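Local coordinates for chitin oligosaccahride binding protein NagB1 (Paenibacillus sp. FPU-7, PDB 7EHP) that binds short chitin oligosaccharides such as N,N'-diacetylchitobiose, probably delivering them for uptake as an extracellular solute-binding protein, at residues S244-S247 with A248-D252; K126-F129 with K130-V134. One frame throughout, in Å; residues are numbered along the deposited sequence.

Contact 1: S244-S247 with A248-D252; sequences SWAS and AALVD. With NAG (2-acetamido-2-deoxy-beta-D-glucopyranose), chain C; NAG (2-acetamido-2-deoxy-beta-D-glucopyranose), chain B.
Ala-248 adds the first bond across the two segments to the 3-10 turn that begins at Ser-244, its N donating to Trp-245 O at 3.2 Å, and its methyl group rests against that same carbonyl oxygen. At Ala-249 the pattern repeats one residue on: Ala-249 N reaches Ala-246 O at 2.9 Å, while the Ala-249 carbonyl accepts from the guanidinium of Arg-233. Leu-250 N then binds Ser-247 O, the donor sitting well above the carbonyl plane (69° out of it). The Leu-250 side chain folds back over the turn, CG lying 3.2 Å from Ala-246 O; with CG anti to the carbonyl carbon and beside the backbone N (chi1 -82°), CD1 comes within 4.5 Å of Ala-246 CB. Phe-123 and Phe-232 pack against Leu-250 from outside the turn. Val-251, poorly ordered, brings CG1 loosely up to Ser-247 O as the chain leaves the turn.

At the other end, Trp-245 turns its indole toward the glycan. One ring face lies under the NAG of chain C, whose C4 stands 3.8 Å above the plane, over the ring centre. O5 of that sugar approaches Trp-245 CD1 at 3.6 Å, and Trp-245 CH2 at the far end of the indole meets C5 of the chain B NAG at 3.7 Å. The two linked sugars thus run along a single aromatic platform, whose NE1 is hydrogen-bonded to Tyr-225 OH, which probably helps to fix the ring's rotation. Such stacking of a tryptophan face on pyranose rings is characteristic of carbohydrate sites, here the chitin-oligosaccharide pocket of a periplasmic-binding-protein fold.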
loop_
_atom_site.group_PDB
_atom_site.type_symbol
_atom_site.label_atom_id
_atom_site.label_comp_id
_atom_site.label_asym_id
_atom_site.label_seq_id
_atom_site.Cartn_x
_atom_site.Cartn_y
_atom_site.Cartn_z
ATOM N N SER A 244 -3.123 5.532 2.560
ATOM C CA SER A 244 -2.758 6.770 3.245
ATOM C C SER A 244 -1.566 7.474 2.589
ATOM O O SER A 244 -1.446 8.705 2.682
ATOM C CB SER A 244 -2.439 6.475 4.713
ATOM O OG SER A 244 -1.511 5.417 4.781
ATOM N N TRP A 245 -0.685 6.719 1.921
ATOM C CA TRP A 245 0.466 7.326 1.247
ATOM C C TRP A 245 0.039 8.300 0.151
ATOM O O TRP A 245 0.860 9.107 -0.300
ATOM C CB TRP A 245 1.367 6.240 0.636
ATOM C CG TRP A 245 0.632 5.435 -0.398
ATOM C CD1 TRP A 245 0.377 5.789 -1.704
ATOM C CD2 TRP A 245 0.003 4.167 -0.196
ATOM N NE1 TRP A 245 -0.368 4.802 -2.322
ATOM C CE2 TRP A 245 -0.605 3.796 -1.417
ATOM C CE3 TRP A 245 -0.117 3.311 0.903
ATOM C CZ2 TRP A 245 -1.304 2.601 -1.565
ATOM C CZ3 TRP A 245 -0.810 2.127 0.753
ATOM C CH2 TRP A 245 -1.395 1.778 -0.472
ATOM N N ALA A 246 -1.229 8.249 -0.269
ATOM C CA ALA A 246 -1.719 9.071 -1.370
ATOM C C ALA A 246 -1.820 10.534 -0.999
ATOM O O ALA A 246 -1.833 11.387 -1.891
ATOM C CB ALA A 246 -3.100 8.580 -1.832
ATOM N N SER A 247 -1.929 10.843 0.290
ATOM C CA SER A 247 -1.975 12.236 0.699
ATOM C C SER A 247 -0.709 12.993 0.298
ATOM O O SER A 247 -0.751 14.221 0.182
ATOM C CB SER A 247 -2.199 12.318 2.206
ATOM O OG SER A 247 -1.042 11.860 2.884
ATOM N N ALA A 248 0.408 12.291 0.059
ATOM C CA ALA A 248 1.602 12.946 -0.457
ATOM C C ALA A 248 1.355 13.623 -1.799
ATOM O O ALA A 248 2.185 14.446 -2.225
ATOM C CB ALA A 248 2.750 11.937 -0.579
ATOM N N ALA A 249 0.230 13.311 -2.458
ATOM C CA ALA A 249 -0.106 13.845 -3.772
ATOM C C ALA A 249 -1.444 14.576 -3.798
ATOM O O ALA A 249 -1.977 14.831 -4.885
ATOM C CB ALA A 249 -0.109 12.719 -4.809
ATOM N N LEU A 250 -1.992 14.955 -2.644
ATOM C CA LEU A 250 -3.398 15.329 -2.582
ATOM C C LEU A 250 -3.663 16.772 -2.182
ATOM O O LEU A 250 -4.503 17.424 -2.814
ATOM C CB LEU A 250 -4.144 14.402 -1.612
ATOM C CG LEU A 250 -4.571 13.067 -2.203
ATOM C CD1 LEU A 250 -5.445 12.360 -1.202
ATOM C CD2 LEU A 250 -5.287 13.225 -3.521
ATOM N N VAL A 251 -3.015 17.294 -1.135
ATOM C CA VAL A 251 -3.644 18.382 -0.381
ATOM C C VAL A 251 -2.728 19.587 -0.116
ATOM O O VAL A 251 -2.600 20.055 1.024
ATOM C CB VAL A 251 -4.228 17.792 0.927
ATOM C CG1 VAL A 251 -3.144 17.136 1.808
ATOM C CG2 VAL A 251 -5.046 18.802 1.676
ATOM N N ASP A 252 -2.121 20.145 -1.165
ATOM C CA ASP A 252 -1.344 21.361 -0.940
ATOM C C ASP A 252 -1.164 22.149 -2.231
ATOM O O ASP A 252 -1.194 21.590 -3.332
ATOM C CB ASP A 252 0.029 21.057 -0.324
ATOM C CG ASP A 252 0.598 22.243 0.453
ATOM O OD1 ASP A 252 -0.118 23.256 0.609
ATOM O OD2 ASP A 252 1.758 22.161 0.908
HETATM C C1 NAG C . 4.519 3.940 -1.431
HETATM C C2 NAG C . 4.059 3.133 -0.219
HETATM C C3 NAG C . 3.591 1.745 -0.659
HETATM C C4 NAG C . 2.632 1.817 -1.851
HETATM C C5 NAG C . 3.144 2.798 -2.916
HETATM C C6 NAG C . 2.201 3.042 -4.075
HETATM C C7 NAG C . 5.349 3.941 1.719
HETATM C C8 NAG C . 6.455 3.624 2.683
HETATM N N2 NAG C . 5.112 3.018 0.780
HETATM O O1 NAG C . 4.982 5.179 -1.020
HETATM O O3 NAG C . 2.995 1.087 0.457
HETATM O O4 NAG C . 2.649 0.540 -2.480
HETATM O O5 NAG C . 3.446 4.074 -2.337
HETATM O O6 NAG C . 2.889 3.700 -5.137
HETATM O O7 NAG C . 4.710 4.990 1.784
HETATM C C1 NAG B . 1.519 -0.281 -2.198
HETATM C C2 NAG B . 1.692 -1.552 -3.023
HETATM C C3 NAG B . 0.536 -2.506 -2.765
HETATM C C4 NAG B . 0.422 -2.787 -1.275
HETATM C C5 NAG B . 0.304 -1.477 -0.498
HETATM C C6 NAG B . 0.283 -1.669 1.002
HETATM C C7 NAG B . 2.890 -1.665 -5.166
HETATM C C8 NAG B . 2.867 -1.307 -6.609
HETATM N N2 NAG B . 1.831 -1.268 -4.445
HETATM O O3 NAG B . 0.767 -3.718 -3.465
HETATM O O4 NAG B . -0.725 -3.581 -1.004
HETATM O O5 NAG B . 1.411 -0.617 -0.798
HETATM O O6 NAG B . 1.386 -2.443 1.457
HETATM O O7 NAG B . 3.825 -2.301 -4.666
#

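Contact 2: K126-F129 with K130-V134; sequences KQIF and KQLNV
Four backbone hydrogen bonds join residues 126-129 to 130-134. Three are i to i+4 helical bonds, among them Leu-132 N to Ile-128 O at 2.9 Å, nearly collinear with the C=O. The fourth, from Val-134 N to Phe-129 O at 3.1 Å, spans five residues and is almost straight at the hydrogen (170°); with Asn-133 at positive phi, it belongs to the Schellman motif that ends helix 126-132.

Apolar contacts follow two lines. Ile-128 and Leu-132 lie side by side, CG2 to CD1 at 3.8 Å. Val-134 crosses Phe-129 at about a right angle and sets CG2 4.3 Å from the ring centroid, an off-centre CH-pi contact; CG2 is carried there by standing between the backbone N and the carbonyl carbon. Trimming Leu-132 to an alanine would probably leave Ile-128 CG2 without its neighbour and open a gap toward Ala-150 of helix 140-152.

On the polar side, Gln-127 OE1 passes 3.8 Å from Lys-130 CD, whereas the Lys-126 ammonium pairs with Glu-340. With the apolar contacts of Ile-128, Phe-129 and Leu-132 on the buried face and Gln-127, Lys-130 and Gln-131 on the exposed side, the short helix is amphipathic.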
loop_
_atom_site.group_PDB
_atom_site.type_symbol
_atom_site.label_atom_id
_atom_site.label_comp_id
_atom_site.label_asym_id
_atom_site.label_seq_id
_atom_site.Cartn_x
_atom_site.Cartn_y
_atom_site.Cartn_z
ATOM N N LYS A 126 -15.572 16.586 1.356
ATOM C CA LYS A 126 -16.594 17.069 2.284
ATOM C C LYS A 126 -17.521 18.084 1.628
ATOM O O LYS A 126 -18.701 18.172 1.993
ATOM C CB LYS A 126 -15.922 17.691 3.514
ATOM C CG LYS A 126 -15.290 16.710 4.511
ATOM C CD LYS A 126 -14.271 17.452 5.390
ATOM C CE LYS A 126 -14.176 16.873 6.784
ATOM N NZ LYS A 126 -14.025 15.407 6.765
ATOM N N GLN A 127 -17.017 18.861 0.663
ATOM C CA GLN A 127 -17.872 19.854 0.014
ATOM C C GLN A 127 -18.807 19.223 -1.018
ATOM O O GLN A 127 -19.939 19.703 -1.193
ATOM C CB GLN A 127 -17.016 20.956 -0.622
ATOM C CG GLN A 127 -17.741 21.826 -1.655
ATOM C CD GLN A 127 -18.845 22.709 -1.062
ATOM O OE1 GLN A 127 -18.739 23.202 0.068
ATOM N NE2 GLN A 127 -19.915 22.904 -1.830
ATOM N N ILE A 128 -18.380 18.151 -1.696
ATOM C CA ILE A 128 -19.303 17.449 -2.583
ATOM C C ILE A 128 -20.386 16.750 -1.769
ATOM O O ILE A 128 -21.569 16.773 -2.139
ATOM C CB ILE A 128 -18.555 16.469 -3.504
ATOM C CG1 ILE A 128 -17.699 17.224 -4.522
ATOM C CG2 ILE A 128 -19.536 15.619 -4.299
ATOM C CD1 ILE A 128 -16.799 16.305 -5.341
ATOM N N PHE A 129 -20.013 16.134 -0.639
ATOM C CA PHE A 129 -21.022 15.500 0.209
ATOM C C PHE A 129 -22.037 16.518 0.717
ATOM O O PHE A 129 -23.245 16.245 0.729
ATOM C CB PHE A 129 -20.371 14.775 1.384
ATOM C CG PHE A 129 -19.892 13.389 1.059
ATOM C CD1 PHE A 129 -19.306 13.106 -0.171
ATOM C CD2 PHE A 129 -19.999 12.371 1.997
ATOM C CE1 PHE A 129 -18.856 11.828 -0.459
ATOM C CE2 PHE A 129 -19.557 11.093 1.716
ATOM C CZ PHE A 129 -18.985 10.818 0.485
ATOM N N LYS A 130 -21.573 17.703 1.117
ATOM C CA LYS A 130 -22.489 18.778 1.503
ATOM C C LYS A 130 -23.443 19.120 0.366
ATOM O O LYS A 130 -24.663 19.238 0.564
ATOM C CB LYS A 130 -21.688 20.013 1.927
ATOM C CG LYS A 130 -22.520 21.248 2.301
ATOM C CD LYS A 130 -21.645 22.524 2.362
ATOM C CE LYS A 130 -22.464 23.800 2.596
ATOM N NZ LYS A 130 -23.766 23.769 1.865
ATOM N N GLN A 131 -22.900 19.273 -0.841
ATOM C CA GLN A 131 -23.718 19.632 -1.989
ATOM C C GLN A 131 -24.789 18.579 -2.262
ATOM O O GLN A 131 -25.944 18.913 -2.552
ATOM C CB GLN A 131 -22.811 19.827 -3.196
ATOM C CG GLN A 131 -23.499 20.343 -4.419
ATOM C CD GLN A 131 -22.516 20.546 -5.541
ATOM O OE1 GLN A 131 -21.362 20.909 -5.300
ATOM N NE2 GLN A 131 -22.960 20.321 -6.775
ATOM N N LEU A 132 -24.427 17.303 -2.165
ATOM C CA LEU A 132 -25.370 16.215 -2.369
ATOM C C LEU A 132 -26.270 15.975 -1.168
ATOM O O LEU A 132 -27.207 15.175 -1.276
ATOM C CB LEU A 132 -24.621 14.916 -2.680
ATOM C CG LEU A 132 -23.478 14.976 -3.683
ATOM C CD1 LEU A 132 -22.694 13.662 -3.676
ATOM C CD2 LEU A 132 -24.030 15.280 -5.048
ATOM N N ASN A 133 -25.990 16.620 -0.030
ATOM C CA ASN A 133 -26.751 16.448 1.208
ATOM C C ASN A 133 -26.742 14.986 1.653
ATOM O O ASN A 133 -27.786 14.365 1.861
ATOM C CB ASN A 133 -28.189 16.975 1.058
ATOM C CG ASN A 133 -28.879 17.191 2.396
ATOM O OD1 ASN A 133 -30.072 16.917 2.546
ATOM N ND2 ASN A 133 -28.126 17.678 3.382
ATOM N N VAL A 134 -25.531 14.442 1.790
ATOM C CA VAL A 134 -25.318 13.085 2.288
ATOM C C VAL A 134 -24.283 13.112 3.406
ATOM O O VAL A 134 -23.330 13.899 3.363
ATOM C CB VAL A 134 -24.866 12.124 1.169
ATOM C CG1 VAL A 134 -26.026 11.815 0.206
ATOM C CG2 VAL A 134 -23.664 12.710 0.424
#

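How the contacts relate
Contact 2 comes first along the chain, at helix 126-132 directly after strand 109-125; contact 1 follows directly after strand 237-243. These two strands pair antiparallel in the mixed sheet, so both contacts continue from neighbouring strands. Their centres are 21 Å apart and their nearest atoms about 10 Å, without touching. Strand 109-125 serves both, setting Phe-118 against Ser-244 and Tyr-124 against Phe-129, while Ala-238 and Met-239 of strand 237-243 meet Phe-129. Contact 1 lies nearer the centre of the chain, about 13 Å away, and reaches the glycan; contact 2, about 28 Å out, is peripheral packing against helix 140-152, remote from the bound sugar.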